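Long-range contact in MccF (Escherichia coli, PDB 4IIY), which probably acts as a serine carboxypeptidase-like hydrolase of the S66 family that gives its host self-immunity to microcin C7: residues B[184-189]-B[342-347]. The protein carries 1 engineered substitution. Residues are numbered along the deposited sequence; the frame is centred on the assembly and turned at random.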
loop_
_atom_site.group_PDB
_atom_site.type_symbol
_atom_site.label_atom_id
_atom_site.label_comp_id
_atom_site.label_asym_id
_atom_site.label_seq_id
_atom_site.Cartn_x
_atom_site.Cartn_y
_atom_site.Cartn_z
ATOM N N GLU B 184 -19.970 -2.380 25.221
ATOM C CA GLU B 184 -21.011 -3.397 25.289
ATOM C C GLU B 184 -20.747 -4.548 24.319
ATOM O O GLU B 184 -20.955 -5.708 24.665
ATOM C CB GLU B 184 -22.381 -2.765 25.055
ATOM C CG GLU B 184 -22.889 -1.990 26.261
ATOM C CD GLU B 184 -23.989 -0.998 25.929
ATOM O OE1 GLU B 184 -24.695 -1.193 24.916
ATOM O OE2 GLU B 184 -24.143 -0.013 26.686
ATOM N N SER B 185 -20.271 -4.247 23.115
ATOM C CA SER B 185 -19.949 -5.320 22.171
ATOM C C SER B 185 -18.715 -6.120 22.611
ATOM O O SER B 185 -18.713 -7.357 22.575
ATOM C CB SER B 185 -19.740 -4.758 20.761
ATOM O OG SER B 185 -19.358 -5.771 19.849
ATOM N N PHE B 186 -17.672 -5.407 23.022
ATOM C CA PHE B 186 -16.440 -6.013 23.529
ATOM C C PHE B 186 -16.756 -7.032 24.630
ATOM O O PHE B 186 -16.363 -8.203 24.555
ATOM C CB PHE B 186 -15.530 -4.891 24.053
ATOM C CG PHE B 186 -14.291 -5.351 24.775
ATOM C CD1 PHE B 186 -13.145 -5.696 24.075
ATOM C CD2 PHE B 186 -14.251 -5.361 26.165
ATOM C CE1 PHE B 186 -11.994 -6.072 24.749
ATOM C CE2 PHE B 186 -13.110 -5.743 26.843
ATOM C CZ PHE B 186 -11.973 -6.089 26.135
ATOM N N ILE B 187 -17.477 -6.594 25.653
ATOM C CA ILE B 187 -17.738 -7.468 26.790
ATOM C C ILE B 187 -18.705 -8.602 26.423
ATOM O O ILE B 187 -18.524 -9.733 26.881
ATOM C CB ILE B 187 -18.204 -6.669 28.042
ATOM C CG1 ILE B 187 -17.950 -7.470 29.325
ATOM C CG2 ILE B 187 -19.658 -6.215 27.913
ATOM C CD1 ILE B 187 -16.479 -7.616 29.668
ATOM N N LYS B 188 -19.697 -8.334 25.582
ATOM C CA LYS B 188 -20.614 -9.388 25.161
ATOM C C LYS B 188 -19.907 -10.496 24.377
ATOM O O LYS B 188 -20.050 -11.688 24.681
ATOM C CB LYS B 188 -21.736 -8.800 24.305
ATOM C CG LYS B 188 -22.740 -9.823 23.784
ATOM C CD LYS B 188 -23.569 -10.408 24.912
ATOM C CE LYS B 188 -24.703 -11.277 24.390
ATOM N NZ LYS B 188 -25.548 -11.776 25.511
ATOM N N ILE B 189 -19.160 -10.103 23.354
ATOM C CA ILE B 189 -18.509 -11.062 22.470
ATOM C C ILE B 189 -17.513 -11.926 23.235
ATOM O O ILE B 189 -17.442 -13.141 23.031
ATOM C CB ILE B 189 -17.784 -10.344 21.306
ATOM C CG1 ILE B 189 -18.788 -9.675 20.363
ATOM C CG2 ILE B 189 -16.931 -11.322 20.520
ATOM C CD1 ILE B 189 -19.723 -10.646 19.672
ATOM N N MET B 342 -17.549 0.807 17.753
ATOM C CA MET B 342 -16.926 -0.308 17.065
ATOM C C MET B 342 -17.339 -1.626 17.711
ATOM O O MET B 342 -17.258 -1.770 18.931
ATOM C CB MET B 342 -15.410 -0.156 17.144
ATOM C CG MET B 342 -14.668 -1.174 16.315
ATOM S SD MET B 342 -12.914 -1.245 16.734
ATOM C CE MET B 342 -12.414 -2.262 15.345
ATOM N N LEU B 343 -17.786 -2.571 16.892
ATOM C CA LEU B 343 -18.108 -3.916 17.351
ATOM C C LEU B 343 -16.842 -4.777 17.340
ATOM O O LEU B 343 -15.876 -4.463 16.641
ATOM C CB LEU B 343 -19.158 -4.539 16.429
ATOM C CG LEU B 343 -20.441 -3.710 16.270
ATOM C CD1 LEU B 343 -21.327 -4.275 15.167
ATOM C CD2 LEU B 343 -21.208 -3.630 17.584
ATOM N N THR B 344 -16.853 -5.857 18.110
ATOM C CA THR B 344 -15.746 -6.809 18.180
ATOM C C THR B 344 -16.061 -8.023 17.299
ATOM O O THR B 344 -17.157 -8.598 17.410
ATOM C CB THR B 344 -15.503 -7.235 19.640
ATOM O OG1 THR B 344 -14.987 -6.122 20.378
ATOM C CG2 THR B 344 -14.503 -8.376 19.714
ATOM N N LEU B 345 -15.112 -8.416 16.444
ATOM C CA LEU B 345 -15.319 -9.481 15.459
ATOM C C LEU B 345 -14.192 -10.517 15.499
ATOM O O LEU B 345 -13.029 -10.186 15.251
ATOM C CB LEU B 345 -15.355 -8.868 14.059
ATOM C CG LEU B 345 -15.535 -9.826 12.883
ATOM C CD1 LEU B 345 -16.942 -10.394 12.865
ATOM C CD2 LEU B 345 -15.230 -9.118 11.567
ATOM N N PRO B 346 -14.514 -11.784 15.794
ATOM C CA PRO B 346 -13.475 -12.813 15.665
ATOM C C PRO B 346 -13.158 -13.038 14.186
ATOM O O PRO B 346 -14.072 -13.076 13.353
ATOM C CB PRO B 346 -14.137 -14.056 16.274
ATOM C CG PRO B 346 -15.607 -13.848 16.040
ATOM C CD PRO B 346 -15.819 -12.348 16.183
ATOM N N LEU B 347 -11.879 -13.169 13.860
ATOM C CA LEU B 347 -11.444 -13.457 12.498
ATOM C C LEU B 347 -11.041 -14.921 12.343
ATOM O O LEU B 347 -10.369 -15.481 13.209
ATOM C CB LEU B 347 -10.249 -12.581 12.133
ATOM C CG LEU B 347 -10.478 -11.071 12.167
ATOM C CD1 LEU B 347 -9.158 -10.339 12.031
ATOM C CD2 LEU B 347 -11.424 -10.665 11.067
#
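Ser185, on helix 178-191, reaches Thr344 on the segment that runs into strand 345-347, an edge strand of the six-stranded mixed sheet, through the one hydrogen bond of this buried contact. Followed outward, the serine first sets its CB against the methyl CD2 of Leu343 at 3.7 Å. Its OG stands anti to the backbone N (chi1 177°), a torsion that carries the hydroxyl out to the facing segment, where it accepts the amide hydrogen of Thr344: OG to N is 3.1 Å, with an N-H...O angle of 163°. The same oxygen lies 3.4 Å from CA of Leu343. Serine suits this position because it is short enough for the helix to come close and still offers an acceptor to the backbone amide of a buried residue. An alanine here would probably leave the buried Thr344 amide without this acceptor and Leu343 without the oxygen that lies against it.

One turn on, Ile189 packs on the methyl and the carbonyl of Thr344. The branches CG2 of Ile189 and CG2 of Thr344 meet at 3.9 Å, the two side chains lying antiparallel alongside each other, while CG1 of Ile189 rests 3.5 Å from the carbonyl O of Thr344, an oxygen that is hydrogen-bonded to Tyr200. Branching at CB lets threonine serve two neighbours: its methyl goes to the isoleucine, and its OG1 turns to Phe186, 3.5 Å from CA and near the ring plane at an edge. That ring also packs edge-to-face with Phe172.

At the start of segment 342-347, the side chain of Met342 lies about 6 Å from that of Glu270, a predicted charge-relay residue. The helix thus packs on the stretch leading from the catalytic region into an edge strand; the directional N-H...O bond fixes Ser185 against Leu343 and Thr344, and aliphatic contacts complete the join.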